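Local coordinates for protein cypemycin cysteine dehydrogenase (decarboxylating) (Streptomyces sp, PDB 6JDD) that takes part in cypemycin biosynthesis as an FAD-containing oxidoreductase that oxidatively decarboxylates the C-terminal cysteine of the precursor peptide, at residues V42-A47 with R55-L60; K64-S69 with L113-L118. One frame throughout, in Å; residues are numbered along the deposited sequence.

Contact 1. Residues V42-A47 with R55-L60. With FAD (flavin-adenine dinucleotide), chain B.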
# COMPACT_ATOMS: atom_id res chain seq x y z
N VAL A 42 25.79 19.70 3.92
CA VAL A 42 25.31 18.89 5.05
C VAL A 42 24.84 17.52 4.55
O VAL A 42 24.09 17.45 3.56
CB VAL A 42 24.19 19.60 5.82
CG1 VAL A 42 23.80 18.82 7.06
CG2 VAL A 42 24.56 21.02 6.21
N SER A 43 25.30 16.49 5.23
CA SER A 43 24.82 15.09 5.05
C SER A 43 24.15 14.67 6.36
O SER A 43 24.56 15.11 7.43
CB SER A 43 25.93 14.14 4.62
OG SER A 43 26.99 14.07 5.57
N VAL A 44 23.11 13.88 6.28
CA VAL A 44 22.33 13.51 7.48
C VAL A 44 22.05 12.02 7.41
O VAL A 44 21.52 11.56 6.42
CB VAL A 44 21.02 14.32 7.54
CG1 VAL A 44 20.22 13.98 8.77
CG2 VAL A 44 21.24 15.81 7.45
N THR A 45 22.34 11.28 8.46
CA THR A 45 22.13 9.81 8.49
C THR A 45 20.66 9.58 8.70
O THR A 45 20.00 10.41 9.30
CB THR A 45 22.90 9.06 9.59
OG1 THR A 45 22.40 9.38 10.90
CG2 THR A 45 24.39 9.29 9.49
N PRO A 46 20.13 8.45 8.22
CA PRO A 46 18.76 8.06 8.50
C PRO A 46 18.45 8.26 10.01
O PRO A 46 17.48 8.84 10.34
CB PRO A 46 18.78 6.61 8.01
CG PRO A 46 19.70 6.65 6.84
CD PRO A 46 20.84 7.49 7.35
N ALA A 47 19.30 7.75 10.89
CA ALA A 47 19.08 7.85 12.34
C ALA A 47 18.88 9.32 12.69
O ALA A 47 17.95 9.66 13.39
CB ALA A 47 20.22 7.24 13.11
N ARG A 55 14.55 18.84 5.53
CA ARG A 55 13.92 19.99 4.82
C ARG A 55 14.41 21.31 5.43
O ARG A 55 14.76 22.22 4.66
CB ARG A 55 12.40 19.89 4.88
CG ARG A 55 11.73 19.69 3.53
CD ARG A 55 10.22 19.65 3.63
NE ARG A 55 9.70 18.29 3.58
CZ ARG A 55 9.56 17.50 4.64
NH1 ARG A 55 9.08 16.28 4.49
NH2 ARG A 55 9.91 17.93 5.84
N ALA A 56 14.43 21.39 6.76
CA ALA A 56 14.85 22.62 7.45
C ALA A 56 16.32 22.95 7.10
O ALA A 56 16.63 24.15 6.88
CB ALA A 56 14.62 22.47 8.94
N LEU A 57 17.19 21.95 6.96
CA LEU A 57 18.60 22.17 6.60
C LEU A 57 18.69 22.66 5.16
O LEU A 57 19.58 23.48 4.85
CB LEU A 57 19.39 20.87 6.79
CG LEU A 57 19.54 20.35 8.21
CD1 LEU A 57 20.06 18.93 8.20
CD2 LEU A 57 20.44 21.23 9.04
N ARG A 58 17.87 22.12 4.27
CA ARG A 58 17.86 22.61 2.87
C ARG A 58 17.63 24.13 2.89
O ARG A 58 18.17 24.79 2.01
CB ARG A 58 16.79 21.92 2.03
CG ARG A 58 17.15 20.51 1.62
CD ARG A 58 16.06 19.88 0.77
NE ARG A 58 16.09 18.44 0.98
CZ ARG A 58 17.11 17.64 0.62
NH1 ARG A 58 17.04 16.34 0.86
NH2 ARG A 58 18.18 18.15 0.00
N HIS A 59 16.85 24.66 3.83
CA HIS A 59 16.60 26.13 3.96
C HIS A 59 17.77 26.80 4.68
O HIS A 59 18.24 27.82 4.22
CB HIS A 59 15.23 26.42 4.61
CG HIS A 59 14.10 25.98 3.74
ND1 HIS A 59 13.74 26.69 2.60
CD2 HIS A 59 13.30 24.87 3.77
CE1 HIS A 59 12.77 26.03 1.97
NE2 HIS A 59 12.47 24.91 2.67
N LEU A 60 18.26 26.24 5.78
CA LEU A 60 19.25 26.97 6.60
C LEU A 60 20.65 26.90 5.97
O LEU A 60 21.42 27.81 6.19
CB LEU A 60 19.24 26.38 8.01
CG LEU A 60 17.90 26.52 8.72
CD1 LEU A 60 17.80 25.61 9.94
CD2 LEU A 60 17.65 27.98 9.11
PA FAD B . 23.14 5.32 10.52
O1A FAD B . 23.44 5.54 9.07
O2A FAD B . 21.78 5.66 11.02
O5B FAD B . 23.48 3.80 10.91
C5B FAD B . 22.43 2.81 10.81
C4B FAD B . 23.05 1.44 10.64
O4B FAD B . 22.42 0.77 9.52
C3B FAD B . 24.56 1.42 10.35
O3B FAD B . 25.19 0.31 10.98
C2B FAD B . 24.60 1.29 8.83
O2B FAD B . 25.80 0.71 8.36
C1B FAD B . 23.40 0.39 8.58
N9A FAD B . 22.82 0.53 7.25
C8A FAD B . 23.48 0.86 6.08
N7A FAD B . 22.67 0.91 5.05
C5A FAD B . 21.41 0.60 5.57
C6A FAD B . 20.14 0.49 4.98
N6A FAD B . 19.90 0.69 3.68
N1A FAD B . 19.11 0.17 5.79
C2A FAD B . 19.35 -0.03 7.09
N3A FAD B . 20.50 0.05 7.76
C4A FAD B . 21.50 0.37 6.92
N1 FAD B . 24.28 7.03 20.09
C2 FAD B . 25.41 7.70 20.41
O2 FAD B . 26.51 7.28 20.06
N3 FAD B . 25.39 8.85 21.13
C4 FAD B . 24.22 9.41 21.58
O4 FAD B . 24.25 10.45 22.22
C4X FAD B . 23.02 8.75 21.27
N5 FAD B . 21.89 9.26 21.69
C5X FAD B . 20.73 8.60 21.37
C6 FAD B . 19.51 9.14 21.81
C7 FAD B . 18.32 8.53 21.53
C7M FAD B . 17.03 9.14 22.02
C8 FAD B . 18.31 7.33 20.78
C8M FAD B . 17.00 6.64 20.46
C9 FAD B . 19.50 6.79 20.34
C9A FAD B . 20.73 7.41 20.62
N10 FAD B . 21.95 6.89 20.20
C10 FAD B . 23.13 7.53 20.50
C1' FAD B . 21.98 5.64 19.42
C2' FAD B . 22.15 5.89 17.93
O2' FAD B . 21.00 6.56 17.42
C3' FAD B . 22.36 4.59 17.17
O3' FAD B . 23.62 4.02 17.52
C4' FAD B . 22.29 4.74 15.65
O4' FAD B . 22.47 3.47 15.02
C5' FAD B . 23.33 5.71 15.12
O5' FAD B . 23.33 5.67 13.67
P FAD B . 24.17 6.77 12.86
O1P FAD B . 25.55 6.82 13.42
O2P FAD B . 23.37 8.03 12.80
O3P FAD B . 24.23 6.11 11.40
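Leu57 reaches from helix 54-60 onto two valines of strand 39-44, and its CD1 methyl does all the touching. Val42 meets it with CG1, 3.9 Å from Leu57 CD1, the two side chains crossing at about a right angle. Val44 uses its other branch: CG2 comes tip to tip with the leucine, 3.4 Å from CD1. The valines share a rotamer, with CG1 anti to the backbone N in both (chi1 -175° and -179°), yet each offers a different methyl because the leucine tip lies between them along the strand. Ile28 of helix 24-34, Leu52 and Val65 also pack on Leu57. Past the strand end the chain meets the FAD diphosphate. Thr45 holds OG1 between its backbone N and carbonyl carbon (chi1 68°), from where it donates a hydrogen bond to FAD O2P, 2.5 Å away. The same hydroxyl accepts the N-H of Ala48, a pair of bonds that probably fixes its rotation. The other phosphate is held through the main chain, Ala47 N lying 3.2 Å from FAD O2A. A valine in place of Thr45 would probably leave FAD O2P without this donor and the N-H of Ala48 without its acceptor. Two kinds of chemistry thus follow each other along 42-47: the inward valines Val42 and Val44 meet the helix by apolar contact, with no hydrogen bond between the two segments, while the loop 45-47 holds two phosphate oxygens with one hydroxyl and one backbone N-H, consistent with a firmly placed cofactor.

Contact 2. Residues K64-S69 with L113-L118. With FAD (flavin-adenine dinucleotide), chain C.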
# COMPACT_ATOMS: atom_id res chain seq x y z
N LYS A 64 25.02 21.89 -0.66
CA LYS A 64 24.18 20.69 -0.95
C LYS A 64 23.77 20.03 0.35
O LYS A 64 24.57 20.04 1.33
CB LYS A 64 24.95 19.72 -1.83
CG LYS A 64 25.24 20.26 -3.23
CD LYS A 64 24.09 21.10 -3.82
CE LYS A 64 24.01 21.10 -5.34
NZ LYS A 64 25.27 21.56 -5.97
N VAL A 65 22.55 19.51 0.38
CA VAL A 65 22.06 18.79 1.57
C VAL A 65 21.56 17.45 1.08
O VAL A 65 20.88 17.41 0.07
CB VAL A 65 20.98 19.57 2.34
CG1 VAL A 65 20.44 18.78 3.52
CG2 VAL A 65 21.49 20.89 2.85
N TRP A 66 21.97 16.38 1.73
CA TRP A 66 21.57 15.01 1.32
C TRP A 66 21.50 14.05 2.50
O TRP A 66 22.19 14.23 3.52
CB TRP A 66 22.46 14.47 0.22
CG TRP A 66 23.92 14.74 0.36
CD1 TRP A 66 24.58 15.86 -0.07
CD2 TRP A 66 24.94 13.85 0.85
NE1 TRP A 66 25.92 15.74 0.14
CE2 TRP A 66 26.17 14.52 0.69
CE3 TRP A 66 24.93 12.56 1.41
CZ2 TRP A 66 27.38 13.95 1.07
CZ3 TRP A 66 26.13 12.00 1.77
CH2 TRP A 66 27.33 12.69 1.61
N VAL A 67 20.63 13.06 2.35
CA VAL A 67 20.53 11.94 3.29
C VAL A 67 21.64 10.96 2.94
O VAL A 67 21.88 10.73 1.73
CB VAL A 67 19.14 11.31 3.26
CG1 VAL A 67 19.12 10.08 4.15
CG2 VAL A 67 18.10 12.33 3.71
N ASP A 68 22.33 10.47 3.97
CA ASP A 68 23.50 9.59 3.86
C ASP A 68 23.03 8.14 3.52
O ASP A 68 22.93 7.28 4.41
CB ASP A 68 24.37 9.66 5.12
CG ASP A 68 25.57 8.72 5.03
OD1 ASP A 68 26.00 8.50 3.89
OD2 ASP A 68 26.04 8.17 6.09
N SER A 69 22.71 7.92 2.26
CA SER A 69 22.09 6.62 1.81
C SER A 69 22.42 6.44 0.35
O SER A 69 22.35 7.42 -0.38
CB SER A 69 20.62 6.49 2.01
OG SER A 69 20.18 5.36 1.29
N LEU A 113 30.28 7.78 4.63
CA LEU A 113 31.44 7.04 5.17
C LEU A 113 32.45 6.75 4.07
O LEU A 113 33.62 6.81 4.37
CB LEU A 113 31.00 5.83 5.99
CG LEU A 113 31.23 6.06 7.48
CD1 LEU A 113 29.96 6.43 8.20
CD2 LEU A 113 31.92 4.89 8.14
N MET A 114 32.01 6.45 2.85
CA MET A 114 32.97 6.33 1.72
C MET A 114 33.77 7.64 1.67
O MET A 114 34.98 7.61 1.65
CB MET A 114 32.24 6.05 0.40
CG MET A 114 33.13 5.99 -0.83
SD MET A 114 34.12 4.50 -0.81
CE MET A 114 32.95 3.33 -1.52
N MET A 115 33.04 8.76 1.69
CA MET A 115 33.59 10.12 1.58
C MET A 115 34.62 10.33 2.68
O MET A 115 35.72 10.75 2.38
CB MET A 115 32.43 11.09 1.69
CG MET A 115 32.83 12.54 1.54
SD MET A 115 31.40 13.60 1.76
CE MET A 115 31.06 13.42 3.51
N LEU A 116 34.28 10.02 3.93
CA LEU A 116 35.15 10.27 5.09
C LEU A 116 36.36 9.31 5.02
O LEU A 116 37.43 9.70 5.47
CB LEU A 116 34.36 10.12 6.39
CG LEU A 116 33.31 11.20 6.64
CD1 LEU A 116 32.59 10.98 7.94
CD2 LEU A 116 33.91 12.58 6.62
N GLN A 117 36.20 8.08 4.50
CA GLN A 117 37.34 7.17 4.30
C GLN A 117 38.31 7.79 3.27
O GLN A 117 39.53 7.61 3.44
CB GLN A 117 36.93 5.78 3.81
CG GLN A 117 36.16 4.89 4.81
CD GLN A 117 36.83 4.66 6.15
OE1 GLN A 117 38.05 4.78 6.28
NE2 GLN A 117 36.02 4.33 7.16
N LEU A 118 37.84 8.47 2.23
CA LEU A 118 38.71 8.80 1.08
C LEU A 118 39.28 10.21 1.24
O LEU A 118 40.29 10.54 0.60
CB LEU A 118 37.93 8.64 -0.23
CG LEU A 118 37.43 7.24 -0.55
CD1 LEU A 118 36.71 7.24 -1.87
CD2 LEU A 118 38.56 6.26 -0.61
PA FAD C . 25.48 -4.99 0.57
O1A FAD C . 24.93 -6.32 0.97
O2A FAD C . 24.71 -4.17 -0.41
O5B FAD C . 25.77 -4.12 1.88
C5B FAD C . 24.73 -3.25 2.38
C4B FAD C . 24.96 -2.99 3.85
O4B FAD C . 23.72 -3.23 4.57
C3B FAD C . 26.01 -3.87 4.54
O3B FAD C . 26.73 -3.15 5.52
C2B FAD C . 25.17 -4.98 5.16
O2B FAD C . 25.79 -5.60 6.27
C1B FAD C . 23.93 -4.20 5.58
N9A FAD C . 22.72 -5.02 5.68
C8A FAD C . 22.63 -6.34 6.03
N7A FAD C . 21.40 -6.78 6.02
C5A FAD C . 20.63 -5.68 5.65
C6A FAD C . 19.25 -5.50 5.46
N6A FAD C . 18.35 -6.46 5.63
N1A FAD C . 18.83 -4.27 5.09
C2A FAD C . 19.74 -3.30 4.92
N3A FAD C . 21.06 -3.36 5.07
C4A FAD C . 21.44 -4.59 5.44
N1 FAD C . 32.07 0.89 -3.66
C2 FAD C . 33.26 0.30 -3.91
O2 FAD C . 33.90 -0.26 -3.02
N3 FAD C . 33.81 0.30 -5.16
C4 FAD C . 33.18 0.89 -6.23
O4 FAD C . 33.71 0.86 -7.33
C4X FAD C . 31.94 1.51 -6.00
N5 FAD C . 31.33 2.08 -7.01
C5X FAD C . 30.13 2.68 -6.76
C6 FAD C . 29.46 3.30 -7.84
C7 FAD C . 28.24 3.92 -7.66
C7M FAD C . 27.56 4.57 -8.84
C8 FAD C . 27.65 3.94 -6.38
C8M FAD C . 26.32 4.61 -6.16
C9 FAD C . 28.30 3.34 -5.32
C9A FAD C . 29.54 2.70 -5.49
N10 FAD C . 30.22 2.08 -4.44
C10 FAD C . 31.44 1.47 -4.66
C1' FAD C . 29.63 2.08 -3.08
C2' FAD C . 28.96 0.76 -2.75
O2' FAD C . 27.83 0.57 -3.59
C3' FAD C . 28.52 0.72 -1.29
O3' FAD C . 29.67 0.69 -0.45
C4' FAD C . 27.62 -0.47 -0.95
O4' FAD C . 27.24 -0.41 0.43
C5' FAD C . 28.30 -1.80 -1.22
O5' FAD C . 27.47 -2.88 -0.70
P FAD C . 27.84 -4.39 -1.08
O1P FAD C . 29.29 -4.61 -0.79
O2P FAD C . 27.32 -4.68 -2.44
O3P FAD C . 26.97 -5.20 0.00
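Asp68 and Leu113 mark where the two backbones come nearest, their CA atoms 8.4 Å apart. Segment 64-69 runs as strand through residues 65-67 and then turns: Asp68 is the centre of an inverse gamma turn, closed by a weak bond from Ser69 N to Val67 O. Segment 113-118 is helical, with Gln117 N bonded to Leu113 O at 2.9 Å. No hydrogen bond joins the segments, so side chains carry the contact. Trp66 and Met115 extend toward each other from the two sides of the interface and form a Met-aromatic contact. The sulfur SD of Met115 lies at the edge of the indole, almost in its plane, 5.3 Å from the centroid of the six-membered ring and 89° off the normal. Its nearest ring atom is CZ2 of Trp66, at 4.1 Å. Met115 gets there by running straight out, CG anti to the backbone N (chi1 -178°), and bending only at chi3. Asp68 points its carboxylate at the start of the helix, where OD1 accepts the N-H of Ala112 and OD2 is hydrogen-bonded to Ser110 OG, so the turn and the helix start are tied just ahead of Leu113. One residue on, Met114 bends at chi2 and chi3 to bring CE 3.4 Å from N1 of an FAD that is hydrogen-bonded by a neighbouring subunit, Thr45 of that subunit among the donors. Around the pair, His12 of strand 10-15 meets the Trp66 ring and touches Met115, and Phe90 of strand 90-95 packs on Met115 and Leu116. Helix 111-118 thereby packs on strands 10-15 and 90-95 and reaches strand 65-67, an outermost strand of this chain's sheet, through Trp66.

Both segments of contact 1 come before those of contact 2 in the chain, and the centres of the two contacts are 12 Å apart. They meet in the sheet, where strands 39-44 and 65-67 are parallel neighbours; Val44 O and Asp68 N, 2.8 Å apart, probably form a hydrogen bond. Contact 1 belongs to the beta-alpha-beta unit of strand 39-44, helix 54-60 and strand 65-67, whereas contact 2 ties that last strand to the later helix 111-118. Val65 faces helix 54-60 and Trp66 faces helix 111-118, so the two helices pack on opposite faces of this Rossmann-like sheet. Each contact borders a different FAD, consistent with cofactor sites built between subunits of the dodecamer.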